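Local coordinates for protein HP0420 homologue (Helicobacter felis, PDB 3LWG) that is of unknown function but adopts a hotdog fold and pairs with a second copy of itself, an architecture shared with acyl-CoA thioesterases and dehydratases, at residues 16-21 / 71-76; 107-112 / 129-134. One frame throughout, in Å; residues are numbered along the deposited sequence.

Contact 1: residues 16-21 / 71-76; sequences LLVCTR and ALNKKN
With chi1 at -166°, the side chain of Asn73 is thrown opposite its own backbone N and reaches the backbone between Leu16 and Val18, while Leu17, at chi1 -61°, heads over the same amide toward Lys75. The two segments meet where helix 57-72, the long central helix of the hotdog fold, runs out into the loop before strand 77-86. Asn73 is the first residue past the helix and has left helical geometry with positive phi (45°), so the chain turns here, alongside the N-terminal loop. The amide of Asn73 forms the centre of the contact, between Leu17 CG over one face and Leu16 CD1 over the other; the side chains of Asn73 and Leu17 are set at about a right angle. The assignment of the amide O and N is doubtful; turned over, the group could accept a hydrogen bond from the N of Leu17. Farther out, Leu17 and Lys75 lie side by side and point the same way, an aliphatic contact at an exposed edge with Leu17 CD1 3.6 Å from Lys75 CG. Lys75 NZ comes to 3.5 Å from the same methyl, Leu17 CD1, in simple packing without a bond. Val18 is buried and turns CG1 to the backbone, 3.2 Å from the carbonyl O of Lys74, an oxygen that also accepts a hydrogen bond from Ser77 OG. Leu16 packs as well on Cys70 of the helix and on Leu30 and Phe33 of strand 29-34. The loop then runs on to the dimer interface, where Arg21 forms salt bridges with Glu46 and Asp52 of the second subunit. One water joins the two backbones, donating to Leu17 O at 3.0 Å and accepting from Asn76 N at 2.8 Å.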
loop_
_atom_site.group_PDB
_atom_site.type_symbol
_atom_site.label_atom_id
_atom_site.label_comp_id
_atom_site.label_asym_id
_atom_site.label_seq_id
_atom_site.Cartn_x
_atom_site.Cartn_y
_atom_site.Cartn_z
ATOM N N LEU B 16 -6.084 -19.661 3.218
ATOM C CA LEU B 16 -5.287 -18.443 3.337
ATOM C C LEU B 16 -4.885 -18.259 4.795
ATOM O O LEU B 16 -5.741 -18.338 5.676
ATOM C CB LEU B 16 -6.140 -17.292 2.919
ATOM C CG LEU B 16 -5.436 -16.020 2.501
ATOM C CD1 LEU B 16 -4.425 -16.291 1.335
ATOM C CD2 LEU B 16 -6.551 -15.064 2.087
ATOM N N LEU B 17 -3.600 -18.045 5.047
ATOM C CA LEU B 17 -3.067 -17.998 6.393
ATOM C C LEU B 17 -2.755 -16.540 6.731
ATOM O O LEU B 17 -2.329 -16.232 7.870
ATOM C CB LEU B 17 -1.775 -18.847 6.476
ATOM C CG LEU B 17 -2.004 -20.340 6.140
ATOM C CD1 LEU B 17 -0.700 -21.185 6.306
ATOM C CD2 LEU B 17 -3.122 -20.893 7.030
ATOM N N VAL B 18 -2.931 -15.657 5.736
ATOM C CA VAL B 18 -2.536 -14.264 5.898
ATOM C C VAL B 18 -3.737 -13.353 5.580
ATOM O O VAL B 18 -4.742 -13.790 4.993
ATOM C CB VAL B 18 -1.399 -13.878 4.918
ATOM C CG1 VAL B 18 -0.121 -14.673 5.214
ATOM C CG2 VAL B 18 -1.864 -14.039 3.453
ATOM N N CYS B 19 -3.574 -12.087 5.916
ATOM C CA CYS B 19 -4.598 -11.052 5.696
ATOM C C CYS B 19 -5.956 -11.434 6.262
ATOM O O CYS B 19 -6.997 -11.151 5.669
ATOM C CB CYS B 19 -4.698 -10.703 4.214
ATOM S SG CYS B 19 -3.207 -9.866 3.617
ATOM N N THR B 20 -5.918 -11.987 7.462
ATOM C CA THR B 20 -7.070 -12.509 8.153
ATOM C C THR B 20 -8.138 -11.438 8.477
ATOM O O THR B 20 -9.317 -11.778 8.575
ATOM C CB THR B 20 -6.604 -13.256 9.432
ATOM O OG1 THR B 20 -6.116 -12.312 10.410
ATOM C CG2 THR B 20 -5.456 -14.196 9.062
ATOM N N ARG B 21 -7.747 -10.165 8.624
ATOM C CA ARG B 21 -8.730 -9.110 8.917
ATOM C C ARG B 21 -8.965 -8.192 7.726
ATOM O O ARG B 21 -9.661 -7.193 7.870
ATOM C CB ARG B 21 -8.268 -8.234 10.090
ATOM C CG ARG B 21 -8.108 -8.977 11.431
ATOM C CD ARG B 21 -9.497 -9.184 12.059
ATOM N NE ARG B 21 -10.184 -7.937 12.360
ATOM C CZ ARG B 21 -10.038 -7.192 13.465
ATOM N NH1 ARG B 21 -9.215 -7.539 14.449
ATOM N NH2 ARG B 21 -10.739 -6.068 13.579
ATOM N N ALA B 71 0.694 -14.749 -2.259
ATOM C CA ALA B 71 1.638 -15.576 -3.034
ATOM C C ALA B 71 2.572 -16.408 -2.139
ATOM O O ALA B 71 2.834 -17.579 -2.414
ATOM C CB ALA B 71 2.460 -14.713 -4.007
ATOM N N LEU B 72 3.075 -15.793 -1.063
ATOM C CA LEU B 72 3.878 -16.528 -0.087
ATOM C C LEU B 72 3.000 -17.335 0.876
ATOM O O LEU B 72 3.347 -18.458 1.255
ATOM C CB LEU B 72 4.795 -15.562 0.684
ATOM C CG LEU B 72 5.756 -16.127 1.724
ATOM C CD1 LEU B 72 6.737 -16.933 0.944
ATOM C CD2 LEU B 72 6.527 -14.998 2.495
ATOM N N ASN B 73 1.879 -16.745 1.289
ATOM C CA ASN B 73 0.909 -17.345 2.193
ATOM C C ASN B 73 1.581 -18.029 3.417
ATOM O O ASN B 73 1.272 -19.204 3.695
ATOM C CB ASN B 73 0.010 -18.365 1.451
ATOM C CG ASN B 73 -1.214 -18.751 2.241
ATOM O OD1 ASN B 73 -1.801 -19.879 2.050
ATOM N ND2 ASN B 73 -1.649 -17.857 3.105
ATOM N N LYS B 74 2.466 -17.312 4.102
ATOM C CA LYS B 74 3.098 -17.821 5.327
ATOM C C LYS B 74 2.488 -17.188 6.594
ATOM O O LYS B 74 2.432 -15.976 6.725
ATOM C CB LYS B 74 4.611 -17.555 5.327
ATOM C CG LYS B 74 5.452 -18.385 4.367
ATOM C CD LYS B 74 5.181 -19.877 4.586
ATOM C CE LYS B 74 6.094 -20.747 3.691
ATOM N NZ LYS B 74 7.448 -20.086 3.548
ATOM N N LYS B 75 2.069 -18.005 7.555
ATOM C CA LYS B 75 1.603 -17.461 8.821
ATOM C C LYS B 75 2.670 -16.562 9.434
ATOM O O LYS B 75 3.892 -16.780 9.277
ATOM C CB LYS B 75 1.308 -18.578 9.829
ATOM C CG LYS B 75 1.144 -19.925 9.180
ATOM C CD LYS B 75 1.742 -21.053 10.068
ATOM C CE LYS B 75 1.750 -22.369 9.307
ATOM N NZ LYS B 75 0.335 -22.870 9.160
ATOM N N ASN B 76 2.207 -15.533 10.108
ATOM C CA ASN B 76 3.101 -14.625 10.799
ATOM C C ASN B 76 4.028 -13.854 9.873
ATOM O O ASN B 76 5.168 -13.543 10.233
ATOM C CB ASN B 76 3.942 -15.399 11.818
ATOM C CG ASN B 76 3.117 -16.029 12.897
ATOM O OD1 ASN B 76 1.901 -15.889 12.962
ATOM N ND2 ASN B 76 3.794 -16.726 13.780
HETATM O O HOH W 1 -0.324 -14.679 9.451
#

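Contact 2: residues 107-112 / 129-134; sequences SKKSTI and EILVFE
Lys109 and Glu129 run diagonally over the strand pair on the face they share with Thr111 and Leu131, and their ends meet in a salt bridge, Lys109 NZ to Glu129 OE2 at 3.1 Å. The ammonium approaches from above the carboxylate plane, 56° out of it. The lysine can span the diagonal because its chain is extended and its CG stands opposite the backbone N (chi1 166°). Nearer the backbone the same side chain passes Leu131 at a slant, with Lys109 CB 3.8 Å from Leu131 CD2, so its aliphatic part rests on a leucine while its charge goes to the glutamate. Glu129 and Thr111 instead lie side by side and point the same way. The opposite face, carrying Ser110 and Ile130, is buried. There the CD1 methyls of Ile112 and Ile130 meet at 4.1 Å, while Ser110 OG is hydrogen-bonded to Thr105 OG1. The backbones form an antiparallel ladder. Ser110 and Ile130 are a hydrogen-bonded pair, with Ser110 N to Ile130 O at 3.0 Å and Ile130 N to Ser110 O at 2.9 Å; the non-hydrogen-bonded pairs Lys109 with Leu131 and Thr111 with Glu129 flank it. A further bond, Val132 N to Lys108 O at 3.0 Å, extends the ladder to where the first strand begins. This is the open end of the beta hairpin 109-118 and 121-132, in the antiparallel sheet that wraps the central helix of a hotdog fold. Strand 96-105 adjoins the hairpin on the Thr111 side and strand 77-86 on the Glu129 side, and Ser110, Ile112 and Ile130 face helix 57-72, where they pack on Leu72, Ala68, and Leu69 with Leu72, respectively.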
loop_
_atom_site.group_PDB
_atom_site.type_symbol
_atom_site.label_atom_id
_atom_site.label_comp_id
_atom_site.label_asym_id
_atom_site.label_seq_id
_atom_site.Cartn_x
_atom_site.Cartn_y
_atom_site.Cartn_z
ATOM N N SER B 107 13.928 -19.144 4.806
ATOM C CA SER B 107 13.044 -19.426 5.927
ATOM C C SER B 107 12.617 -18.126 6.639
ATOM O O SER B 107 11.594 -18.074 7.354
ATOM C CB SER B 107 13.706 -20.408 6.901
ATOM O OG SER B 107 13.363 -20.108 8.235
ATOM N N LYS B 108 13.398 -17.090 6.382
ATOM C CA LYS B 108 13.397 -15.840 7.140
ATOM C C LYS B 108 12.665 -14.724 6.355
ATOM O O LYS B 108 11.839 -13.969 6.898
ATOM C CB LYS B 108 14.868 -15.465 7.307
ATOM C CG LYS B 108 15.814 -16.649 6.894
ATOM C CD LYS B 108 15.645 -17.903 7.841
ATOM C CE LYS B 108 16.419 -19.174 7.373
ATOM N NZ LYS B 108 16.490 -20.309 8.423
ATOM N N LYS B 109 12.976 -14.679 5.064
ATOM C CA LYS B 109 12.671 -13.547 4.184
ATOM C C LYS B 109 12.426 -14.002 2.754
ATOM O O LYS B 109 13.098 -14.920 2.267
ATOM C CB LYS B 109 13.867 -12.633 4.161
ATOM C CG LYS B 109 13.887 -11.602 3.105
ATOM C CD LYS B 109 15.262 -10.955 3.031
ATOM C CE LYS B 109 15.430 -10.073 1.775
ATOM N NZ LYS B 109 16.525 -9.035 1.871
ATOM N N SER B 110 11.505 -13.306 2.081
ATOM C CA SER B 110 11.142 -13.606 0.691
ATOM C C SER B 110 10.968 -12.312 -0.102
ATOM O O SER B 110 10.662 -11.251 0.482
ATOM C CB SER B 110 9.823 -14.399 0.606
ATOM O OG SER B 110 9.930 -15.666 1.251
ATOM N N THR B 111 11.241 -12.398 -1.408
ATOM C CA THR B 111 10.989 -11.279 -2.342
ATOM C C THR B 111 9.910 -11.748 -3.272
ATOM O O THR B 111 9.963 -12.906 -3.747
ATOM C CB THR B 111 12.276 -10.855 -3.106
ATOM O OG1 THR B 111 13.287 -10.585 -2.133
ATOM C CG2 THR B 111 11.992 -9.594 -3.896
ATOM N N ILE B 112 8.895 -10.899 -3.489
ATOM C CA ILE B 112 7.744 -11.297 -4.321
ATOM C C ILE B 112 7.621 -10.226 -5.401
ATOM O O ILE B 112 7.540 -9.056 -5.077
ATOM C CB ILE B 112 6.396 -11.362 -3.501
ATOM C CG1 ILE B 112 6.280 -12.616 -2.596
ATOM C CG2 ILE B 112 5.204 -11.578 -4.476
ATOM C CD1 ILE B 112 7.388 -12.901 -1.677
ATOM N N GLU B 129 9.346 -7.095 -0.204
ATOM C CA GLU B 129 10.063 -7.994 0.715
ATOM C C GLU B 129 9.150 -8.300 1.868
ATOM O O GLU B 129 8.437 -7.413 2.360
ATOM C CB GLU B 129 11.332 -7.308 1.229
ATOM C CG GLU B 129 12.400 -7.372 0.187
ATOM C CD GLU B 129 13.659 -6.636 0.585
ATOM O OE1 GLU B 129 13.555 -5.602 1.278
ATOM O OE2 GLU B 129 14.759 -7.094 0.196
ATOM N N ILE B 130 9.122 -9.572 2.248
ATOM C CA ILE B 130 8.234 -10.050 3.285
ATOM C C ILE B 130 9.084 -10.804 4.294
ATOM O O ILE B 130 9.932 -11.614 3.916
ATOM C CB ILE B 130 7.172 -10.990 2.710
ATOM C CG1 ILE B 130 6.238 -10.207 1.782
ATOM C CG2 ILE B 130 6.362 -11.668 3.855
ATOM C CD1 ILE B 130 5.095 -11.037 1.156
ATOM N N LEU B 131 8.823 -10.539 5.559
ATOM C CA LEU B 131 9.527 -11.214 6.633
ATOM C C LEU B 131 8.553 -12.111 7.372
ATOM O O LEU B 131 7.380 -11.785 7.486
ATOM C CB LEU B 131 10.092 -10.171 7.596
ATOM C CG LEU B 131 11.165 -9.274 6.996
ATOM C CD1 LEU B 131 11.536 -8.174 8.019
ATOM C CD2 LEU B 131 12.387 -10.067 6.581
ATOM N N VAL B 132 9.060 -13.238 7.888
ATOM C CA VAL B 132 8.255 -14.186 8.660
ATOM C C VAL B 132 8.798 -14.246 10.082
ATOM O O VAL B 132 10.016 -14.408 10.276
ATOM C CB VAL B 132 8.372 -15.578 8.078
ATOM C CG1 VAL B 132 7.485 -16.573 8.869
ATOM C CG2 VAL B 132 7.977 -15.552 6.594
ATOM N N PHE B 133 7.905 -14.070 11.056
ATOM C CA PHE B 133 8.286 -14.014 12.478
ATOM C C PHE B 133 7.807 -15.190 13.308
ATOM O O PHE B 133 6.859 -15.868 12.961
ATOM C CB PHE B 133 7.744 -12.735 13.104
ATOM C CG PHE B 133 8.332 -11.514 12.503
ATOM C CD1 PHE B 133 7.699 -10.867 11.450
ATOM C CD2 PHE B 133 9.541 -11.037 12.946
ATOM C CE1 PHE B 133 8.259 -9.740 10.897
ATOM C CE2 PHE B 133 10.096 -9.904 12.379
ATOM C CZ PHE B 133 9.451 -9.265 11.360
ATOM N N GLU B 134 8.475 -15.406 14.439
ATOM C CA GLU B 134 8.121 -16.520 15.299
ATOM C C GLU B 134 7.046 -16.155 16.332
ATOM O O GLU B 134 6.269 -17.014 16.729
ATOM C CB GLU B 134 9.366 -17.147 15.950
ATOM C CG GLU B 134 10.110 -16.280 16.963
ATOM C CD GLU B 134 10.643 -17.110 18.170
ATOM O OE1 GLU B 134 11.036 -18.295 17.983
ATOM O OE2 GLU B 134 10.651 -16.572 19.306
#

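Overall arrangement
Contact 1 lies largely at the surface, whereas contact 2 is partly buried, with an exposed face and a face against the core. They join different elements, but helix 57-72 is common ground: its end forms part of contact 1, and its side chains lie against the inner face of contact 2, which Leu72 meets at the helix end. Contact 1 relies on side-chain packing and a bridging water, contact 2 on regular backbone hydrogen bonds and a salt bridge. Their centres are about 12 Å apart, yet Asn76 O probably accepts a hydrogen bond from Phe133 N. Contact 1 also leads to the second subunit, which does not touch contact 2.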